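Local coordinates for protein ADP-ribosylglycohydrolase (Thermus thermophilus, PDB 2YZV) that belongs to the ADP-ribosylglycohydrolase family and folds as a single all-alpha chain that holds magnesium ions, at residues 17-26 against 246-257; 236-244 against 270-278. All blocks are in the same frame, centred on the assembly; numbering follows the deposited sequence.

Contact 1: residues 17-26 against 246-257; sequences GLAVGDALGA and VNLGGDADTVGA. With MG (magnesium ion), chain B; MG (magnesium ion), chain C.
Asp-22 lies alongside Asp-253 because its CG swings opposite the backbone N (chi1 -178°), while Asp-253 tucks CG between its own N and carbonyl carbon (chi1 57°). The two side chains run side by side in the same direction, their carboxylate planes turned 47° apart, with Asp-22 OD1 3.3 Å from Asp-253 CB. The framework is a glycine-faced antiparallel helix pair, a clear case of small residues permitting close approach: Gly-21 and Gly-25, in GxxxG spacing, lie on the face against helix 252-257, where Gly-256 lies across from Gly-21, and the segment axes come within 6.7 Å. No conventional hydrogen bond links the segments. CA-H...O contacts do so, as from Gly-21 CA to Gly-256 O (3.4 Å) and from Gly-25 CA to Ala-252 O (3.4 Å). Val-246 CG1, from the end of helix 238-246, packs on Gly-25 CA. Asp-22 is held by Thr-56 and Thr-59, so the hydroxyl of Thr-56 joins this second-shell aspartate to a metal site. One magnesium ion takes Asp-251, Thr-254 and Asp-253 OD2 (2.5 Å); the other takes Thr-56, Asp-58 and Asp-253. Asp-253 OD1 bridges both, 2.0 Å from the latter ion and a longer 2.6 Å from the former.

Contact 2: residues 236-244 against 270-278; sequences RDFEEGMRL and GAIPGRWLR
Phe-238 and Ile-272 form the apolar centre: CG1 of Ile-272 stands 3.7 Å from the centroid of the Phe-238 ring and only 3° off its normal, a nearly ideal CH-pi contact. The ring is presented to the loop before helix 274-278 by a first torsion that sets CG opposite the backbone N (chi1 -172°). Trp-276 meets this ring rim to rim rather than by stacking, its CZ3 4.0 Å from Phe-238 CE2 and close to the phenyl plane. The indole of Trp-276 sits as a knob in a hole formed by Phe-238, Glu-239, Met-242 and Arg-243. Met-242 runs counter to the indole, its CG 3.8 Å from CZ3 of Trp-276, while Glu-239 brings CG to within 3.7 Å of Trp-276 CH2. Pro-273 extends the apolar surface to the aliphatic part of Glu-239.

Further out, a water bridges the backbones, accepting from Glu-239 N and donating to Ala-271 O. At the polar edge Arg-275 NH2 makes a weak, bent salt-bridge bond to Glu-239 OE1, an oxygen whose placement is doubtful. Glu-41 supplies a second carboxylate, which pairs with Arg-243 and Arg-275 and also accepts from Trp-276 NE1; the two neighbouring arginines share Glu-41, which probably offsets their like charges. Asp-237 OD1 caps helix 238-244 through Glu-240 N. Inward, Trp-276 rests on Val-20 and Leu-24 of helix 4-26, and Phe-238 packs on Ala-263 and Tyr-267 of helix 252-267.

Overall arrangement
The two contacts interlock along the chain, their segments alternating in the order 17-26, 236-244, 246-257, 270-278, so four helices that are partly distant in sequence pack against one another in a continuous helical cluster. Helix 238-246 serves both, carrying 238-244 and ending at Val-246. Their centres lie 12 Å apart, contact 1 nearer the centre of the chain and contact 2 farther out. Met-242 makes the closest join: its CE reaches 3.4 Å from Gly-21 CA and also touches Gly-256 O, filling in beside the glycine-lined helix pair. Leu-24 CD1 lies 3.6 Å from Met-242 CG. Contact 1 holds the magnesium ions, whereas the Met-242 side chain of contact 2 remains about 13 Å from one.

Contact 1: residues 17-26 against 246-257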
# COMPACT_ATOMS: atom_id res chain seq x y z
N GLY A 17 -3.07 5.37 7.13
CA GLY A 17 -3.48 5.89 5.84
C GLY A 17 -3.80 4.77 4.86
O GLY A 17 -4.70 4.90 4.03
N LEU A 18 -3.06 3.68 4.97
CA LEU A 18 -3.28 2.51 4.11
C LEU A 18 -4.71 2.01 4.31
O LEU A 18 -5.46 1.84 3.34
CB LEU A 18 -2.28 1.41 4.48
CG LEU A 18 -2.19 0.12 3.66
CD1 LEU A 18 -0.95 -0.64 4.11
CD2 LEU A 18 -3.43 -0.74 3.84
N ALA A 19 -5.09 1.79 5.57
CA ALA A 19 -6.42 1.30 5.90
C ALA A 19 -7.53 2.30 5.57
O ALA A 19 -8.61 1.92 5.14
CB ALA A 19 -6.48 0.92 7.38
N VAL A 20 -7.26 3.58 5.80
CA VAL A 20 -8.23 4.62 5.50
C VAL A 20 -8.52 4.61 4.00
O VAL A 20 -9.67 4.67 3.58
CB VAL A 20 -7.70 6.01 5.93
CG1 VAL A 20 -8.53 7.12 5.30
CG2 VAL A 20 -7.74 6.13 7.45
N GLY A 21 -7.46 4.52 3.19
CA GLY A 21 -7.63 4.49 1.75
C GLY A 21 -8.37 3.26 1.26
O GLY A 21 -9.18 3.33 0.35
N ASP A 22 -8.07 2.11 1.87
CA ASP A 22 -8.71 0.85 1.52
C ASP A 22 -10.20 0.96 1.82
O ASP A 22 -11.04 0.66 0.97
CB ASP A 22 -8.05 -0.28 2.33
CG ASP A 22 -8.60 -1.67 2.01
OD1 ASP A 22 -9.39 -1.81 1.06
OD2 ASP A 22 -8.22 -2.62 2.72
N ALA A 23 -10.54 1.42 3.03
CA ALA A 23 -11.93 1.55 3.44
C ALA A 23 -12.72 2.51 2.54
O ALA A 23 -13.83 2.20 2.12
CB ALA A 23 -12.01 2.02 4.89
N LEU A 24 -12.15 3.68 2.27
CA LEU A 24 -12.83 4.65 1.41
C LEU A 24 -13.00 4.16 -0.02
O LEU A 24 -14.09 4.24 -0.58
CB LEU A 24 -12.06 5.98 1.40
CG LEU A 24 -12.25 6.87 2.63
CD1 LEU A 24 -11.20 7.98 2.62
CD2 LEU A 24 -13.66 7.46 2.63
N GLY A 25 -11.92 3.65 -0.59
CA GLY A 25 -11.96 3.16 -1.96
C GLY A 25 -12.87 1.96 -2.16
O GLY A 25 -13.48 1.81 -3.21
N ALA A 26 -12.97 1.12 -1.13
CA ALA A 26 -13.82 -0.06 -1.20
C ALA A 26 -15.27 0.31 -1.49
O ALA A 26 -16.02 -0.47 -2.07
CB ALA A 26 -13.73 -0.84 0.11
N VAL A 246 -9.65 7.80 -4.84
CA VAL A 246 -10.78 6.88 -4.84
C VAL A 246 -11.84 7.19 -5.88
O VAL A 246 -12.52 6.28 -6.35
CB VAL A 246 -11.44 6.78 -3.44
CG1 VAL A 246 -10.41 6.32 -2.42
CG2 VAL A 246 -12.05 8.11 -3.03
N ASN A 247 -11.97 8.45 -6.28
CA ASN A 247 -12.97 8.78 -7.28
C ASN A 247 -12.61 8.38 -8.70
O ASN A 247 -13.34 8.67 -9.65
CB ASN A 247 -13.34 10.26 -7.17
CG ASN A 247 -14.34 10.51 -6.05
OD1 ASN A 247 -15.51 10.14 -6.16
ND2 ASN A 247 -13.87 11.11 -4.96
N LEU A 248 -11.47 7.70 -8.85
CA LEU A 248 -11.07 7.19 -10.16
C LEU A 248 -11.87 5.91 -10.37
O LEU A 248 -11.97 5.40 -11.48
CB LEU A 248 -9.59 6.83 -10.17
CG LEU A 248 -8.58 7.98 -10.12
CD1 LEU A 248 -7.18 7.38 -10.01
CD2 LEU A 248 -8.69 8.85 -11.36
N GLY A 249 -12.44 5.40 -9.28
CA GLY A 249 -13.22 4.18 -9.36
C GLY A 249 -12.32 2.98 -9.64
O GLY A 249 -11.13 2.99 -9.31
N GLY A 250 -12.88 1.95 -10.27
CA GLY A 250 -12.10 0.77 -10.57
C GLY A 250 -11.60 0.10 -9.30
O GLY A 250 -12.37 -0.12 -8.36
N ASP A 251 -10.31 -0.21 -9.25
CA ASP A 251 -9.71 -0.86 -8.09
C ASP A 251 -9.38 0.24 -7.08
O ASP A 251 -8.23 0.40 -6.66
CB ASP A 251 -8.45 -1.62 -8.50
CG ASP A 251 -8.07 -2.71 -7.51
OD1 ASP A 251 -8.99 -3.28 -6.87
OD2 ASP A 251 -6.87 -3.00 -7.38
N ALA A 252 -10.41 0.98 -6.70
CA ALA A 252 -10.28 2.12 -5.79
C ALA A 252 -9.77 1.81 -4.39
O ALA A 252 -9.12 2.65 -3.77
CB ALA A 252 -11.61 2.85 -5.71
N ASP A 253 -10.08 0.62 -3.88
CA ASP A 253 -9.61 0.27 -2.54
C ASP A 253 -8.09 0.20 -2.52
O ASP A 253 -7.45 0.67 -1.59
CB ASP A 253 -10.20 -1.08 -2.09
CG ASP A 253 -9.87 -2.22 -3.04
OD1 ASP A 253 -9.65 -3.35 -2.56
OD2 ASP A 253 -9.86 -2.00 -4.27
N THR A 254 -7.51 -0.37 -3.57
CA THR A 254 -6.07 -0.52 -3.64
C THR A 254 -5.35 0.76 -4.05
O THR A 254 -4.27 1.05 -3.54
CB THR A 254 -5.70 -1.66 -4.58
OG1 THR A 254 -6.40 -2.84 -4.17
CG2 THR A 254 -4.20 -1.93 -4.53
N VAL A 255 -5.94 1.53 -4.96
CA VAL A 255 -5.31 2.80 -5.35
C VAL A 255 -5.38 3.68 -4.10
O VAL A 255 -4.42 4.38 -3.77
CB VAL A 255 -6.07 3.48 -6.51
CG1 VAL A 255 -5.56 4.91 -6.70
CG2 VAL A 255 -5.87 2.68 -7.79
N GLY A 256 -6.50 3.62 -3.40
CA GLY A 256 -6.64 4.39 -2.18
C GLY A 256 -5.64 3.96 -1.12
O GLY A 256 -5.07 4.80 -0.41
N ALA A 257 -5.41 2.66 -1.00
CA ALA A 257 -4.46 2.14 -0.01
C ALA A 257 -3.02 2.54 -0.32
O ALA A 257 -2.25 2.84 0.59
CB ALA A 257 -4.57 0.63 0.08
MG MG B . -8.37 -3.97 -4.78
MG MG C . -9.10 -4.90 -1.47

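Contact 2: residues 236-244 against 270-278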
# COMPACT_ATOMS: atom_id res chain seq x y z
N ARG A 236 -3.49 18.73 -2.52
CA ARG A 236 -2.74 19.70 -1.72
C ARG A 236 -2.62 19.27 -0.26
O ARG A 236 -1.80 19.81 0.49
CB ARG A 236 -3.42 21.07 -1.83
CG ARG A 236 -3.28 21.69 -3.21
CD ARG A 236 -4.20 22.88 -3.39
NE ARG A 236 -5.60 22.47 -3.44
CZ ARG A 236 -6.62 23.32 -3.49
NH1 ARG A 236 -6.41 24.63 -3.50
NH2 ARG A 236 -7.87 22.86 -3.54
N ASP A 237 -3.43 18.30 0.13
CA ASP A 237 -3.39 17.75 1.48
C ASP A 237 -3.85 16.30 1.40
O ASP A 237 -4.26 15.83 0.34
CB ASP A 237 -4.27 18.55 2.45
CG ASP A 237 -5.68 18.76 1.93
OD1 ASP A 237 -6.34 17.77 1.56
OD2 ASP A 237 -6.14 19.92 1.91
N PHE A 238 -3.77 15.58 2.52
CA PHE A 238 -4.17 14.17 2.53
C PHE A 238 -5.58 13.95 2.01
O PHE A 238 -5.81 13.12 1.12
CB PHE A 238 -4.07 13.61 3.95
CG PHE A 238 -4.27 12.12 4.02
CD1 PHE A 238 -3.17 11.26 3.98
CD2 PHE A 238 -5.55 11.58 4.10
CE1 PHE A 238 -3.34 9.88 4.03
CE2 PHE A 238 -5.73 10.20 4.15
CZ PHE A 238 -4.63 9.35 4.11
N GLU A 239 -6.53 14.68 2.56
CA GLU A 239 -7.93 14.55 2.18
C GLU A 239 -8.19 14.77 0.69
O GLU A 239 -8.83 13.95 0.04
CB GLU A 239 -8.79 15.53 2.99
CG GLU A 239 -10.28 15.38 2.77
CD GLU A 239 -11.10 16.25 3.70
OE1 GLU A 239 -12.34 16.13 3.70
OE2 GLU A 239 -10.50 17.07 4.42
N GLU A 240 -7.69 15.88 0.15
CA GLU A 240 -7.91 16.16 -1.27
C GLU A 240 -7.33 15.09 -2.18
O GLU A 240 -7.98 14.67 -3.14
CB GLU A 240 -7.34 17.53 -1.64
CG GLU A 240 -7.59 17.90 -3.09
CD GLU A 240 -7.21 19.34 -3.41
OE1 GLU A 240 -6.07 19.74 -3.11
OE2 GLU A 240 -8.07 20.06 -3.96
N GLY A 241 -6.11 14.66 -1.88
CA GLY A 241 -5.48 13.63 -2.69
C GLY A 241 -6.22 12.31 -2.58
O GLY A 241 -6.37 11.59 -3.56
N MET A 242 -6.69 11.98 -1.38
CA MET A 242 -7.42 10.73 -1.18
C MET A 242 -8.71 10.72 -1.99
O MET A 242 -9.05 9.70 -2.60
CB MET A 242 -7.74 10.52 0.30
CG MET A 242 -8.48 9.21 0.58
SD MET A 242 -7.55 7.73 0.09
CE MET A 242 -6.37 7.64 1.42
N ARG A 243 -9.43 11.83 -1.99
CA ARG A 243 -10.66 11.89 -2.77
C ARG A 243 -10.36 11.75 -4.26
O ARG A 243 -11.12 11.12 -4.99
CB ARG A 243 -11.42 13.19 -2.47
CG ARG A 243 -12.12 13.15 -1.13
CD ARG A 243 -12.69 14.49 -0.73
NE ARG A 243 -13.40 14.40 0.54
CZ ARG A 243 -13.74 15.44 1.29
NH1 ARG A 243 -13.43 16.67 0.89
NH2 ARG A 243 -14.40 15.26 2.42
N LEU A 244 -9.26 12.33 -4.72
CA LEU A 244 -8.91 12.21 -6.13
C LEU A 244 -8.65 10.75 -6.45
O LEU A 244 -9.10 10.23 -7.47
CB LEU A 244 -7.65 13.02 -6.46
CG LEU A 244 -7.79 14.54 -6.51
CD1 LEU A 244 -6.44 15.15 -6.91
CD2 LEU A 244 -8.86 14.93 -7.51
N GLY A 270 -1.58 13.19 11.95
CA GLY A 270 -2.33 14.37 12.35
C GLY A 270 -3.05 15.09 11.22
O GLY A 270 -3.99 15.84 11.46
N ALA A 271 -2.61 14.85 9.98
CA ALA A 271 -3.20 15.49 8.81
C ALA A 271 -4.36 14.71 8.21
O ALA A 271 -5.07 15.21 7.33
CB ALA A 271 -2.12 15.72 7.75
N ILE A 272 -4.56 13.48 8.67
CA ILE A 272 -5.66 12.65 8.17
C ILE A 272 -6.94 13.06 8.90
O ILE A 272 -6.95 13.16 10.13
CB ILE A 272 -5.39 11.15 8.42
CG1 ILE A 272 -4.10 10.73 7.71
CG2 ILE A 272 -6.58 10.33 7.93
CD1 ILE A 272 -3.72 9.27 7.92
N PRO A 273 -8.03 13.30 8.16
CA PRO A 273 -9.30 13.69 8.77
C PRO A 273 -9.65 12.85 9.99
O PRO A 273 -9.72 11.62 9.91
CB PRO A 273 -10.30 13.51 7.64
CG PRO A 273 -9.50 13.93 6.45
CD PRO A 273 -8.16 13.25 6.69
N GLY A 274 -9.88 13.51 11.12
CA GLY A 274 -10.21 12.80 12.34
C GLY A 274 -11.42 11.89 12.22
O GLY A 274 -11.43 10.79 12.78
N ARG A 275 -12.44 12.34 11.51
CA ARG A 275 -13.65 11.54 11.35
C ARG A 275 -13.38 10.24 10.61
O ARG A 275 -14.05 9.24 10.85
CB ARG A 275 -14.75 12.35 10.65
CG ARG A 275 -14.39 12.85 9.27
CD ARG A 275 -15.49 13.73 8.71
NE ARG A 275 -15.22 14.17 7.35
CZ ARG A 275 -14.25 15.02 7.01
NH1 ARG A 275 -13.46 15.54 7.94
NH2 ARG A 275 -14.07 15.35 5.74
N TRP A 276 -12.40 10.25 9.70
CA TRP A 276 -12.06 9.03 8.96
C TRP A 276 -11.39 8.05 9.92
O TRP A 276 -11.69 6.86 9.91
CB TRP A 276 -11.12 9.35 7.79
CG TRP A 276 -11.79 10.04 6.63
CD1 TRP A 276 -13.13 10.32 6.50
CD2 TRP A 276 -11.17 10.52 5.43
NE1 TRP A 276 -13.37 10.94 5.30
CE2 TRP A 276 -12.18 11.08 4.62
CE3 TRP A 276 -9.85 10.54 4.96
CZ2 TRP A 276 -11.92 11.65 3.37
CZ3 TRP A 276 -9.58 11.11 3.71
CH2 TRP A 276 -10.62 11.65 2.93
N LEU A 277 -10.47 8.56 10.73
CA LEU A 277 -9.77 7.72 11.70
C LEU A 277 -10.71 7.19 12.78
O LEU A 277 -10.63 6.02 13.16
CB LEU A 277 -8.62 8.51 12.35
CG LEU A 277 -7.46 8.91 11.43
CD1 LEU A 277 -6.51 9.85 12.16
CD2 LEU A 277 -6.72 7.66 10.97
N ARG A 278 -11.60 8.03 13.28
CA ARG A 278 -12.52 7.60 14.32
C ARG A 278 -13.48 6.51 13.86
O ARG A 278 -13.95 5.70 14.66
CB ARG A 278 -13.33 8.79 14.86
CG ARG A 278 -12.54 9.68 15.81
CD ARG A 278 -13.45 10.71 16.48
NE ARG A 278 -13.84 11.79 15.58
CZ ARG A 278 -13.03 12.77 15.20
NH1 ARG A 278 -11.78 12.81 15.65
NH2 ARG A 278 -13.47 13.71 14.38
O HOH W 1 -6.03 16.47 4.94